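Local coordinates for oligopeptide-binding protein AppA (Bacillus subtilis, PDB 1XOC) that binds oligopeptides, here a nonapeptide, and delivers them to the App ABC permease, which can replace the Opp system in sporulation and competence, at residues 59-64 with 501-506; 105-110 with 154-159; 324-329 with 477-482; 363-368 with 394-399. One frame throughout, in Å; residues are numbered along the deposited sequence.

Interaction 1 of 4, residues 59-64 with 501-506; sequences TDEKLN and GYKYHP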
loop_
_atom_site.group_PDB
_atom_site.type_symbol
_atom_site.label_atom_id
_atom_site.label_comp_id
_atom_site.label_asym_id
_atom_site.label_seq_id
_atom_site.Cartn_x
_atom_site.Cartn_y
_atom_site.Cartn_z
ATOM N N THR A 59 10.483 10.323 -1.472
ATOM C CA THR A 59 10.995 9.863 -0.196
ATOM C C THR A 59 12.044 8.797 -0.465
ATOM O O THR A 59 11.787 7.807 -1.189
ATOM C CB THR A 59 9.868 9.395 0.749
ATOM O OG1 THR A 59 9.059 10.528 1.098
ATOM C CG2 THR A 59 10.387 8.765 1.992
ATOM N N ASP A 60 13.248 9.033 0.054
ATOM C CA ASP A 60 14.373 8.186 -0.266
ATOM C C ASP A 60 14.444 6.940 0.614
ATOM O O ASP A 60 13.548 6.685 1.439
ATOM C CB ASP A 60 15.668 8.993 -0.289
ATOM C CG ASP A 60 16.161 9.347 1.062
ATOM O OD1 ASP A 60 15.594 8.861 2.059
ATOM O OD2 ASP A 60 17.169 10.111 1.170
ATOM N N GLU A 61 15.472 6.129 0.379
ATOM C CA GLU A 61 15.601 4.843 1.079
ATOM C C GLU A 61 15.806 4.948 2.589
ATOM O O GLU A 61 15.613 3.967 3.314
ATOM C CB GLU A 61 16.697 3.985 0.447
ATOM C CG GLU A 61 18.115 4.429 0.725
ATOM C CD GLU A 61 18.590 5.622 -0.104
ATOM O OE1 GLU A 61 19.767 5.992 0.068
ATOM O OE2 GLU A 61 17.829 6.186 -0.930
ATOM N N LYS A 62 16.175 6.141 3.069
ATOM C CA LYS A 62 16.238 6.438 4.508
ATOM C C LYS A 62 14.951 7.101 5.034
ATOM O O LYS A 62 14.847 7.444 6.206
ATOM C CB LYS A 62 17.452 7.304 4.819
ATOM C CG LYS A 62 18.741 6.762 4.223
ATOM C CD LYS A 62 19.955 7.313 4.946
ATOM C CE LYS A 62 20.261 6.547 6.260
ATOM N NZ LYS A 62 21.289 7.208 7.163
ATOM N N LEU A 63 13.958 7.228 4.165
ATOM C CA LEU A 63 12.650 7.768 4.477
ATOM C C LEU A 63 12.693 9.281 4.734
ATOM O O LEU A 63 11.906 9.843 5.516
ATOM C CB LEU A 63 11.959 6.968 5.592
ATOM C CG LEU A 63 11.932 5.448 5.288
ATOM C CD1 LEU A 63 11.278 4.700 6.429
ATOM C CD2 LEU A 63 11.283 5.102 3.943
ATOM N N ASN A 64 13.620 9.936 4.031
ATOM C CA ASN A 64 13.709 11.388 4.023
ATOM C C ASN A 64 13.074 11.952 2.768
ATOM O O ASN A 64 13.216 11.378 1.691
ATOM C CB ASN A 64 15.170 11.827 4.101
ATOM C CG ASN A 64 15.832 11.394 5.382
ATOM O OD1 ASN A 64 15.255 11.516 6.452
ATOM N ND2 ASN A 64 17.025 10.854 5.271
ATOM N N GLY A 501 24.013 0.080 -9.019
ATOM C CA GLY A 501 23.235 1.268 -8.752
ATOM C C GLY A 501 21.958 1.062 -7.971
ATOM O O GLY A 501 21.202 2.013 -7.762
ATOM N N TYR A 502 21.707 -0.178 -7.572
ATOM C CA TYR A 502 20.532 -0.531 -6.777
ATOM C C TYR A 502 20.715 -0.130 -5.290
ATOM O O TYR A 502 21.774 -0.340 -4.712
ATOM C CB TYR A 502 20.212 -2.031 -6.930
ATOM C CG TYR A 502 19.128 -2.514 -5.975
ATOM C CD1 TYR A 502 19.453 -2.958 -4.695
ATOM C CD2 TYR A 502 17.794 -2.513 -6.345
ATOM C CE1 TYR A 502 18.461 -3.380 -3.809
ATOM C CE2 TYR A 502 16.808 -2.946 -5.491
ATOM C CZ TYR A 502 17.149 -3.383 -4.208
ATOM O OH TYR A 502 16.163 -3.809 -3.339
ATOM N N LYS A 503 19.676 0.451 -4.699
ATOM C CA LYS A 503 19.613 0.718 -3.266
ATOM C C LYS A 503 18.283 0.162 -2.771
ATOM O O LYS A 503 17.239 0.363 -3.425
ATOM C CB LYS A 503 19.641 2.220 -3.002
ATOM C CG LYS A 503 20.951 2.909 -3.349
ATOM C CD LYS A 503 20.797 4.447 -3.236
ATOM C CE LYS A 503 22.083 5.203 -3.520
ATOM N NZ LYS A 503 21.971 6.629 -3.027
ATOM N N TYR A 504 18.349 -0.558 -1.652
ATOM C CA TYR A 504 17.149 -1.134 -1.063
ATOM C C TYR A 504 16.266 -0.026 -0.476
ATOM O O TYR A 504 16.711 0.756 0.353
ATOM C CB TYR A 504 17.475 -2.162 0.021
ATOM C CG TYR A 504 16.197 -2.678 0.659
ATOM C CD1 TYR A 504 15.431 -3.642 0.028
ATOM C CD2 TYR A 504 15.726 -2.159 1.854
ATOM C CE1 TYR A 504 14.237 -4.084 0.580
ATOM C CE2 TYR A 504 14.518 -2.602 2.413
ATOM C CZ TYR A 504 13.793 -3.557 1.762
ATOM O OH TYR A 504 12.615 -3.999 2.296
ATOM N N HIS A 505 15.015 -0.004 -0.910
ATOM C CA HIS A 505 13.984 0.891 -0.413
ATOM C C HIS A 505 12.862 0.040 0.186
ATOM O O HIS A 505 12.340 -0.881 -0.495
ATOM C CB HIS A 505 13.475 1.776 -1.537
ATOM C CG HIS A 505 12.676 2.971 -1.091
ATOM N ND1 HIS A 505 11.432 2.880 -0.502
ATOM C CD2 HIS A 505 12.942 4.293 -1.198
ATOM C CE1 HIS A 505 10.984 4.102 -0.240
ATOM N NE2 HIS A 505 11.900 4.978 -0.635
ATOM N N PRO A 506 12.448 0.315 1.429
ATOM C CA PRO A 506 11.500 -0.590 2.099
ATOM C C PRO A 506 10.040 -0.515 1.636
ATOM O O PRO A 506 9.239 -1.418 1.986
ATOM C CB PRO A 506 11.650 -0.198 3.567
ATOM C CG PRO A 506 11.980 1.237 3.512
ATOM C CD PRO A 506 12.932 1.362 2.361
HETATM O O HOH W 1 20.672 7.888 -1.092
#
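About its first side-chain torsion H505 holds CG anti to the backbone N (chi1 -165°), which carries the imidazole across to the backbone of T59, while E61 sets its CG between the backbone N and the carbonyl carbon (chi1 73°) and then bends at chi2 to meet K503. H505 NE2 donates to T59 O at 2.9 Å with a fairly straight N-H...O angle of 155°. The oxygen lies near the ring plane, but NE2 stands above the carbonyl plane of T59, away from its lone pairs. Beside this bond, H505 CD2 lies 3.5 Å from E61 N. E61 CB rests 3.2 Å from Y504 O, and L63 CD2 meets P506 CG at 4.0 Å. The carboxylate makes a long salt bridge, E61 OE1 to K503 NZ 3.9 Å.

Residues 59-64 form the hairpin loop between strands 57-59 and 65-76, met by the loop that follows strand 499-500. A type I turn from D60 to L63 is stiffened by D60 OD1, which takes K62 N (an Asx turn) and N64 N from opposite faces of its carboxylate. A leucine in place of H505 would probably leave T59 O and the amide of K507, which bonds ND1, without their ring partners. Y511 meets the imidazole, and T59 itself packs on the bound peptide. Because ND1 faces an amide donor while NE2 donates, the ring is probably neutral, with its proton on NE2.

Interaction 2 of 4, residues 105-110 with 154-159; sequences FTYSVP and DSTAIL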
loop_
_atom_site.group_PDB
_atom_site.type_symbol
_atom_site.label_atom_id
_atom_site.label_comp_id
_atom_site.label_asym_id
_atom_site.label_seq_id
_atom_site.Cartn_x
_atom_site.Cartn_y
_atom_site.Cartn_z
ATOM N N PHE A 105 -3.715 21.840 -12.101
ATOM C CA PHE A 105 -4.738 20.932 -12.578
ATOM C C PHE A 105 -4.814 19.688 -11.712
ATOM O O PHE A 105 -5.870 19.340 -11.233
ATOM C CB PHE A 105 -4.463 20.558 -14.036
ATOM C CG PHE A 105 -5.204 19.343 -14.498
ATOM C CD1 PHE A 105 -6.566 19.346 -14.553
ATOM C CD2 PHE A 105 -4.537 18.209 -14.858
ATOM C CE1 PHE A 105 -7.229 18.245 -14.962
ATOM C CE2 PHE A 105 -5.217 17.107 -15.264
ATOM C CZ PHE A 105 -6.555 17.128 -15.310
ATOM N N THR A 106 -3.685 19.024 -11.519
ATOM C CA THR A 106 -3.670 17.718 -10.880
ATOM C C THR A 106 -4.149 17.816 -9.439
ATOM O O THR A 106 -5.009 17.050 -9.036
ATOM C CB THR A 106 -2.278 17.096 -10.925
ATOM O OG1 THR A 106 -1.847 16.967 -12.290
ATOM C CG2 THR A 106 -2.260 15.759 -10.268
ATOM N N TYR A 107 -3.631 18.761 -8.674
ATOM C CA TYR A 107 -4.020 18.824 -7.271
ATOM C C TYR A 107 -5.405 19.428 -7.045
ATOM O O TYR A 107 -5.990 19.231 -5.961
ATOM C CB TYR A 107 -3.018 19.657 -6.492
ATOM C CG TYR A 107 -1.728 18.970 -6.111
ATOM C CD1 TYR A 107 -0.679 18.842 -7.017
ATOM C CD2 TYR A 107 -1.570 18.417 -4.848
ATOM C CE1 TYR A 107 0.530 18.205 -6.645
ATOM C CE2 TYR A 107 -0.348 17.813 -4.468
ATOM C CZ TYR A 107 0.672 17.701 -5.371
ATOM O OH TYR A 107 1.816 17.064 -4.978
ATOM N N SER A 108 -5.962 20.110 -8.053
ATOM C CA SER A 108 -7.317 20.655 -7.973
ATOM C C SER A 108 -8.400 19.589 -8.171
ATOM O O SER A 108 -9.529 19.764 -7.704
ATOM C CB SER A 108 -7.516 21.768 -9.007
ATOM O OG SER A 108 -6.726 22.892 -8.622
ATOM N N VAL A 109 -8.045 18.498 -8.839
ATOM C CA VAL A 109 -9.051 17.441 -9.166
ATOM C C VAL A 109 -9.711 16.898 -7.885
ATOM O O VAL A 109 -10.926 16.869 -7.793
ATOM C CB VAL A 109 -8.442 16.316 -10.004
ATOM C CG1 VAL A 109 -9.378 15.088 -10.046
ATOM C CG2 VAL A 109 -8.200 16.828 -11.443
ATOM N N PRO A 110 -8.918 16.458 -6.886
ATOM C CA PRO A 110 -9.571 15.939 -5.651
ATOM C C PRO A 110 -10.286 16.991 -4.785
ATOM O O PRO A 110 -10.939 16.638 -3.808
ATOM C CB PRO A 110 -8.429 15.300 -4.873
ATOM C CG PRO A 110 -7.195 15.877 -5.440
ATOM C CD PRO A 110 -7.449 16.314 -6.838
ATOM N N ASP A 154 4.753 13.634 -2.486
ATOM C CA ASP A 154 5.496 12.544 -3.123
ATOM C C ASP A 154 4.547 11.502 -3.695
ATOM O O ASP A 154 5.008 10.615 -4.394
ATOM C CB ASP A 154 6.539 11.883 -2.245
ATOM C CG ASP A 154 5.998 11.330 -0.996
ATOM O OD1 ASP A 154 6.799 10.699 -0.248
ATOM O OD2 ASP A 154 4.815 11.545 -0.681
ATOM N N SER A 155 3.265 11.611 -3.373
ATOM C CA SER A 155 2.245 10.625 -3.831
ATOM C C SER A 155 1.462 11.038 -5.044
ATOM O O SER A 155 0.792 10.188 -5.676
ATOM C CB SER A 155 1.263 10.369 -2.702
ATOM O OG SER A 155 1.943 9.865 -1.576
ATOM N N THR A 156 1.543 12.318 -5.400
ATOM C CA THR A 156 0.722 12.895 -6.439
ATOM C C THR A 156 1.468 13.008 -7.775
ATOM O O THR A 156 2.296 13.901 -7.979
ATOM C CB THR A 156 0.158 14.240 -6.044
ATOM O OG1 THR A 156 -0.429 14.131 -4.743
ATOM C CG2 THR A 156 -0.909 14.752 -7.061
ATOM N N ALA A 157 1.156 12.067 -8.664
ATOM C CA ALA A 157 1.715 12.071 -10.020
ATOM C C ALA A 157 1.177 13.226 -10.820
ATOM O O ALA A 157 -0.038 13.396 -10.891
ATOM C CB ALA A 157 1.372 10.764 -10.749
ATOM N N ILE A 158 2.075 14.001 -11.458
ATOM C CA ILE A 158 1.665 15.184 -12.194
ATOM C C ILE A 158 1.128 14.775 -13.586
ATOM O O ILE A 158 1.824 14.146 -14.416
ATOM C CB ILE A 158 2.826 16.249 -12.272
ATOM C CG1 ILE A 158 3.321 16.643 -10.876
ATOM C CG2 ILE A 158 2.355 17.433 -13.034
ATOM C CD1 ILE A 158 2.269 17.068 -9.919
ATOM N N LEU A 159 -0.114 15.184 -13.840
ATOM C CA LEU A 159 -0.801 14.841 -15.084
ATOM C C LEU A 159 -0.805 16.005 -16.079
ATOM O O LEU A 159 -0.770 17.169 -15.675
ATOM C CB LEU A 159 -2.245 14.444 -14.779
ATOM C CG LEU A 159 -2.459 13.320 -13.759
ATOM C CD1 LEU A 159 -3.946 13.184 -13.466
ATOM C CD2 LEU A 159 -1.910 12.010 -14.268
HETATM O O HOH W 2 3.574 15.730 -6.551
#
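Y107 presents one ring face to T156, whose CG2 sits 3.8 Å from the ring centroid and only 15° off the normal, a CH-pi contact displaced slightly toward the rim. The same ring offers its edge to I158, with CE1 and CD1 3.9 Å apart. T106 and T156 run past each other in opposite directions, their CG2 methyls 3.6 Å apart. The threonine torsion of T106 splits its two branches: CG2 lies anti to the backbone N and goes to T156, whereas OG1 lies beside that N and accepts from L159 N at 2.9 Å, N-H...O 163°. F105 completes the row, its CE2 packing at 4.0 Å on L159 CB, with L159 O in the plane of the ring at its edge.

These contacts seat the C-terminal part of helix 100-108 against the chain leaving helix 147-155, where T156 is the first residue to abandon helical angles. Two residues earlier, D154 hydrogen-bonds the backbone of the bound peptide. A water accepts from Y107 OH at 2.7 Å and donates to T156 O, so an alanine instead of Y107 would probably strip T156 CG2 of its aromatic face and break this water bridge. T106 OG1 also bonds D102 O, one helical turn back; that acceptor implies that the hydroxyl gives its proton to the helix and keeps a lone pair for L159 N, satisfying a buried amide.

Interaction 3 of 4, residues 324-329 with 477-482; sequences DVPKFE and IAEDQP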
loop_
_atom_site.group_PDB
_atom_site.type_symbol
_atom_site.label_atom_id
_atom_site.label_comp_id
_atom_site.label_asym_id
_atom_site.label_seq_id
_atom_site.Cartn_x
_atom_site.Cartn_y
_atom_site.Cartn_z
ATOM N N ASP A 324 3.268 -0.974 26.289
ATOM C CA ASP A 324 2.674 -2.282 26.545
ATOM C C ASP A 324 1.237 -2.266 26.049
ATOM O O ASP A 324 0.344 -1.772 26.700
ATOM C CB ASP A 324 2.753 -2.655 28.037
ATOM C CG ASP A 324 4.073 -3.382 28.415
ATOM O OD1 ASP A 324 4.708 -3.996 27.520
ATOM O OD2 ASP A 324 4.463 -3.356 29.613
ATOM N N VAL A 325 1.030 -2.805 24.869
ATOM C CA VAL A 325 -0.275 -2.843 24.246
ATOM C C VAL A 325 -0.871 -4.228 24.550
ATOM O O VAL A 325 -0.117 -5.164 24.781
ATOM C CB VAL A 325 -0.092 -2.559 22.720
ATOM C CG1 VAL A 325 -0.764 -3.574 21.859
ATOM C CG2 VAL A 325 -0.507 -1.139 22.397
ATOM N N PRO A 326 -2.215 -4.356 24.594
ATOM C CA PRO A 326 -2.753 -5.710 24.725
ATOM C C PRO A 326 -2.392 -6.546 23.503
ATOM O O PRO A 326 -2.581 -6.103 22.377
ATOM C CB PRO A 326 -4.274 -5.507 24.793
ATOM C CG PRO A 326 -4.526 -4.193 24.279
ATOM C CD PRO A 326 -3.290 -3.352 24.543
ATOM N N LYS A 327 -1.890 -7.749 23.744
ATOM C CA LYS A 327 -1.396 -8.610 22.676
ATOM C C LYS A 327 -2.354 -9.710 22.251
ATOM O O LYS A 327 -2.238 -10.184 21.125
ATOM C CB LYS A 327 -0.080 -9.240 23.100
ATOM C CG LYS A 327 1.049 -8.246 23.178
ATOM C CD LYS A 327 2.295 -8.957 23.604
ATOM C CE LYS A 327 3.522 -8.119 23.394
ATOM N NZ LYS A 327 4.711 -9.021 23.441
ATOM N N PHE A 328 -3.276 -10.117 23.137
ATOM C CA PHE A 328 -4.215 -11.215 22.844
ATOM C C PHE A 328 -3.461 -12.468 22.379
ATOM O O PHE A 328 -3.784 -13.081 21.354
ATOM C CB PHE A 328 -5.273 -10.777 21.831
ATOM C CG PHE A 328 -6.047 -9.566 22.272
ATOM C CD1 PHE A 328 -5.723 -8.304 21.791
ATOM C CD2 PHE A 328 -7.040 -9.676 23.237
ATOM C CE1 PHE A 328 -6.421 -7.191 22.220
ATOM C CE2 PHE A 328 -7.731 -8.565 23.667
ATOM C CZ PHE A 328 -7.415 -7.329 23.156
ATOM N N GLU A 329 -2.436 -12.815 23.151
ATOM C CA GLU A 329 -1.628 -14.001 22.910
ATOM C C GLU A 329 -2.493 -15.267 22.871
ATOM O O GLU A 329 -3.511 -15.381 23.556
ATOM C CB GLU A 329 -0.531 -14.117 23.976
ATOM C CG GLU A 329 0.541 -13.019 23.878
ATOM C CD GLU A 329 1.816 -13.345 24.658
ATOM O OE1 GLU A 329 2.921 -13.266 24.058
ATOM O OE2 GLU A 329 1.718 -13.688 25.858
ATOM N N ILE A 477 -6.461 1.225 19.202
ATOM C CA ILE A 477 -6.557 0.318 18.051
ATOM C C ILE A 477 -6.250 -1.118 18.475
ATOM O O ILE A 477 -6.961 -2.058 18.112
ATOM C CB ILE A 477 -5.649 0.786 16.893
ATOM C CG1 ILE A 477 -6.165 2.124 16.379
ATOM C CG2 ILE A 477 -5.619 -0.249 15.746
ATOM C CD1 ILE A 477 -5.223 2.877 15.505
ATOM N N ALA A 478 -5.190 -1.295 19.251
ATOM C CA ALA A 478 -4.859 -2.621 19.779
ATOM C C ALA A 478 -5.999 -3.212 20.608
ATOM O O ALA A 478 -6.401 -4.346 20.393
ATOM C CB ALA A 478 -3.580 -2.570 20.584
ATOM N N GLU A 479 -6.544 -2.442 21.538
ATOM C CA GLU A 479 -7.660 -2.932 22.353
ATOM C C GLU A 479 -8.853 -3.348 21.483
ATOM O O GLU A 479 -9.492 -4.365 21.736
ATOM C CB GLU A 479 -8.088 -1.873 23.382
ATOM C CG GLU A 479 -9.439 -2.149 24.087
ATOM C CD GLU A 479 -9.434 -3.365 25.030
ATOM O OE1 GLU A 479 -8.350 -3.954 25.258
ATOM O OE2 GLU A 479 -10.521 -3.720 25.561
ATOM N N ASP A 480 -9.159 -2.551 20.464
ATOM C CA ASP A 480 -10.360 -2.770 19.655
ATOM C C ASP A 480 -10.235 -3.882 18.609
ATOM O O ASP A 480 -11.242 -4.422 18.159
ATOM C CB ASP A 480 -10.775 -1.448 18.982
ATOM C CG ASP A 480 -11.238 -0.403 19.985
ATOM O OD1 ASP A 480 -11.516 -0.757 21.158
ATOM O OD2 ASP A 480 -11.345 0.782 19.598
ATOM N N GLN A 481 -9.011 -4.248 18.240
ATOM C CA GLN A 481 -8.770 -5.308 17.276
ATOM C C GLN A 481 -9.655 -5.163 16.030
ATOM O O GLN A 481 -10.346 -6.110 15.649
ATOM C CB GLN A 481 -8.972 -6.688 17.904
ATOM C CG GLN A 481 -7.941 -7.038 18.981
ATOM C CD GLN A 481 -6.558 -7.286 18.411
ATOM O OE1 GLN A 481 -6.328 -8.324 17.777
ATOM N NE2 GLN A 481 -5.624 -6.365 18.661
ATOM N N PRO A 482 -9.594 -3.999 15.349
ATOM C CA PRO A 482 -10.335 -3.911 14.095
ATOM C C PRO A 482 -9.756 -4.893 13.063
ATOM O O PRO A 482 -10.469 -5.360 12.157
ATOM C CB PRO A 482 -10.120 -2.469 13.673
ATOM C CG PRO A 482 -8.820 -2.058 14.341
ATOM C CD PRO A 482 -8.838 -2.765 15.644
HETATM O O HOH W 3 -2.451 -5.969 19.490
#
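F328 brings the edge of its ring to the end of helix 463-480: CE1 lies 3.4 Å from A478 O, which is close to the ring plane, and 3.6 Å from Q481 CG. F328 and Q481 slide past each other in opposite directions, with ring and amide planes 43° apart. P326 touches the last helical turn with two ring atoms, CG 3.8 Å from E479 N and CD against A478 CB. V325 CG1 comes within 3.3 Å of A478 CB, tighter than normal carbon contact; since chi1 of V325 (129°) is nearly eclipsed, the exact place of that methyl is doubtful.

The next shell fixes the surfaces that F328 meets. Q481 NE2 turns back to A478 O, donating at 2.8 Å in the carbonyl plane and on a lone pair, with an N-H...O angle of 166°. This bond pins the amide that flanks the aromatic ring. A water donates to P326 O at 2.9 Å and reaches NE2 more weakly, tying the loop to the same amide. Q481 itself has positive phi and ends the helix, its N still bonded to I477 O at 3.0 Å.

Farther out, Q481 OE1 is held by T288, and E479 OE2 forms a salt bridge with K281, while OE1 stays near the tip of F328. R284 binds the carbonyls of D480 and Q481. All three partners belong to helix 281-289, on which F328 also packs, so the 324-329 loop, running on toward helix 332-341, is fitted where helices 281-289 and 463-480 meet.

Interaction 4 of 4, residues 363-368 with 394-399; sequences TLKTNQ and QIVEWS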
loop_
_atom_site.group_PDB
_atom_site.type_symbol
_atom_site.label_atom_id
_atom_site.label_comp_id
_atom_site.label_asym_id
_atom_site.label_seq_id
_atom_site.Cartn_x
_atom_site.Cartn_y
_atom_site.Cartn_z
ATOM N N THR A 363 -16.860 -16.364 5.016
ATOM C CA THR A 363 -15.849 -16.564 3.990
ATOM C C THR A 363 -14.634 -15.643 4.223
ATOM O O THR A 363 -14.757 -14.412 4.410
ATOM C CB THR A 363 -16.452 -16.348 2.603
ATOM O OG1 THR A 363 -17.520 -17.294 2.415
ATOM C CG2 THR A 363 -15.415 -16.508 1.486
ATOM N N LEU A 364 -13.446 -16.261 4.228
ATOM C CA LEU A 364 -12.165 -15.557 4.309
ATOM C C LEU A 364 -11.496 -15.508 2.935
ATOM O O LEU A 364 -11.069 -16.538 2.379
ATOM C CB LEU A 364 -11.252 -16.274 5.290
ATOM C CG LEU A 364 -9.868 -15.682 5.607
ATOM C CD1 LEU A 364 -9.948 -14.304 6.233
ATOM C CD2 LEU A 364 -9.097 -16.605 6.529
ATOM N N LYS A 365 -11.373 -14.287 2.405
ATOM C CA LYS A 365 -10.767 -14.069 1.100
ATOM C C LYS A 365 -9.296 -13.684 1.200
ATOM O O LYS A 365 -8.865 -13.059 2.186
ATOM C CB LYS A 365 -11.477 -12.930 0.363
ATOM C CG LYS A 365 -12.844 -13.223 -0.128
ATOM C CD LYS A 365 -13.481 -12.008 -0.804
ATOM C CE LYS A 365 -14.749 -12.433 -1.516
ATOM N NZ LYS A 365 -15.530 -11.298 -2.091
ATOM N N THR A 366 -8.528 -14.016 0.163
ATOM C CA THR A 366 -7.198 -13.410 -0.012
ATOM C C THR A 366 -6.817 -13.415 -1.475
ATOM O O THR A 366 -7.590 -13.956 -2.296
ATOM C CB THR A 366 -6.101 -14.106 0.832
ATOM O OG1 THR A 366 -4.963 -13.216 0.903
ATOM C CG2 THR A 366 -5.681 -15.406 0.247
ATOM N N ASN A 367 -5.662 -12.858 -1.823
ATOM C CA ASN A 367 -5.314 -12.681 -3.231
ATOM C C ASN A 367 -4.585 -13.849 -3.888
ATOM O O ASN A 367 -3.598 -14.364 -3.353
ATOM C CB ASN A 367 -4.523 -11.383 -3.453
ATOM C CG ASN A 367 -3.339 -11.244 -2.537
ATOM O OD1 ASN A 367 -3.491 -11.254 -1.320
ATOM N ND2 ASN A 367 -2.154 -11.084 -3.124
ATOM N N GLN A 368 -5.111 -14.253 -5.059
ATOM C CA GLN A 368 -4.523 -15.271 -5.955
ATOM C C GLN A 368 -3.041 -15.010 -6.214
ATOM O O GLN A 368 -2.673 -13.942 -6.708
ATOM C CB GLN A 368 -5.292 -15.306 -7.281
ATOM C CG GLN A 368 -4.847 -16.428 -8.223
ATOM C CD GLN A 368 -5.526 -16.378 -9.574
ATOM O OE1 GLN A 368 -5.389 -17.313 -10.366
ATOM N NE2 GLN A 368 -6.259 -15.297 -9.859
ATOM N N GLN A 394 -11.565 -18.357 0.138
ATOM C CA GLN A 394 -11.790 -18.006 -1.256
ATOM C C GLN A 394 -10.613 -17.182 -1.745
ATOM O O GLN A 394 -10.253 -16.201 -1.125
ATOM C CB GLN A 394 -13.113 -17.259 -1.424
ATOM C CG GLN A 394 -13.537 -17.083 -2.882
ATOM C CD GLN A 394 -14.686 -16.096 -3.064
ATOM O OE1 GLN A 394 -14.813 -15.498 -4.116
ATOM N NE2 GLN A 394 -15.501 -15.912 -2.047
ATOM N N ILE A 395 -10.017 -17.596 -2.845
ATOM C CA ILE A 395 -8.862 -16.918 -3.424
ATOM C C ILE A 395 -9.399 -16.100 -4.594
ATOM O O ILE A 395 -10.162 -16.631 -5.414
ATOM C CB ILE A 395 -7.821 -17.973 -3.903
ATOM C CG1 ILE A 395 -7.243 -18.743 -2.700
ATOM C CG2 ILE A 395 -6.703 -17.298 -4.667
ATOM C CD1 ILE A 395 -6.497 -20.007 -3.076
ATOM N N VAL A 396 -9.044 -14.827 -4.669
ATOM C CA VAL A 396 -9.548 -13.973 -5.721
ATOM C C VAL A 396 -8.428 -13.174 -6.370
ATOM O O VAL A 396 -7.431 -12.810 -5.740
ATOM C CB VAL A 396 -10.856 -13.140 -5.297
ATOM C CG1 VAL A 396 -11.392 -13.419 -3.843
ATOM C CG2 VAL A 396 -10.871 -11.728 -5.745
ATOM N N GLU A 397 -8.584 -12.955 -7.665
ATOM C CA GLU A 397 -7.574 -12.283 -8.457
ATOM C C GLU A 397 -7.399 -10.874 -7.918
ATOM O O GLU A 397 -8.366 -10.240 -7.515
ATOM C CB GLU A 397 -8.046 -12.236 -9.920
ATOM C CG GLU A 397 -7.044 -11.604 -10.878
ATOM C CD GLU A 397 -7.164 -10.085 -10.988
ATOM O OE1 GLU A 397 -6.108 -9.404 -11.122
ATOM O OE2 GLU A 397 -8.314 -9.583 -10.954
ATOM N N TRP A 398 -6.158 -10.406 -7.903
ATOM C CA TRP A 398 -5.779 -9.157 -7.217
ATOM C C TRP A 398 -6.625 -7.950 -7.582
ATOM O O TRP A 398 -7.201 -7.336 -6.705
ATOM C CB TRP A 398 -4.329 -8.839 -7.534
ATOM C CG TRP A 398 -3.825 -7.569 -6.919
ATOM C CD1 TRP A 398 -3.400 -6.457 -7.580
ATOM C CD2 TRP A 398 -3.747 -7.274 -5.524
ATOM N NE1 TRP A 398 -3.013 -5.481 -6.662
ATOM C CE2 TRP A 398 -3.223 -5.962 -5.394
ATOM C CE3 TRP A 398 -4.030 -7.991 -4.367
ATOM C CZ2 TRP A 398 -3.013 -5.370 -4.154
ATOM C CZ3 TRP A 398 -3.796 -7.404 -3.136
ATOM C CH2 TRP A 398 -3.307 -6.111 -3.039
ATOM N N SER A 399 -6.729 -7.623 -8.870
ATOM C CA SER A 399 -7.469 -6.427 -9.281
ATOM C C SER A 399 -8.921 -6.515 -8.835
ATOM O O SER A 399 -9.518 -5.536 -8.401
ATOM C CB SER A 399 -7.339 -6.154 -10.781
ATOM O OG SER A 399 -8.136 -7.059 -11.539
HETATM O O HOH W 4 -3.981 -12.227 -8.858
#
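V396 O is met by two groups of the neighbouring segment: Q368 N, in a hydrogen bond of 2.8 Å, almost straight at 171° although well above the carbonyl plane, and N367 CA, in a weaker C-H...O contact at 3.3 Å. Its neighbours continue the ladder. T366 N donates to Q394 O and T366 O accepts from V396 N at 2.9 Å, both nearly along the C=O axis, while Q394 N reaches L364 O.

Such bonding from T366 to both sides of I395 is the parallel register of a beta-alpha-beta unit, in which helix 371-385 links strands 358-367 and 390-396.

On one face of the sheet K365, its chain extended beyond CG, runs beside Q394, whose CG is anti to the backbone N (chi1 -169°); both point the same way, with K365 CE 3.6 Å from Q394 NE2. K365 NZ goes on to Q404 and D411 O. N367 and W398 also run alongside each other, N367 CB meeting the indole edge at CE3, 3.5 Å away. N367 ND2 hydrogen-bonds the backbone of the bound peptide, on which W398 packs, and D42 takes the indole N-H. Beyond the strand, E397 N-caps helix 398-405: OE1 accepts from S399 N at 2.9 Å, and OE2 from S399 OG through its syn lone pair.

Overall arrangement
Along the chain, interaction 1 encloses the other three: interaction 2 closes before interaction 3 opens, and interaction 4 is nested within interaction 3. Interactions 1 and 2, their centres 23 Å apart, touch through T59 OG1 and D154 OD1. Interactions 3 and 4 stay about 11 Å apart at their nearest atoms, yet the large mixed sheet connects them, since it contains strands 358-367 and 390-396 as well as 483-496, which follows helix 463-480 after two residues. Interactions 1 and 4 lie on opposite sides of the chain's centre, but both reach the bound peptide, as does interaction 2. This is consistent with a ligand enclosed between distant parts of the fold, while interaction 3 lies farther out.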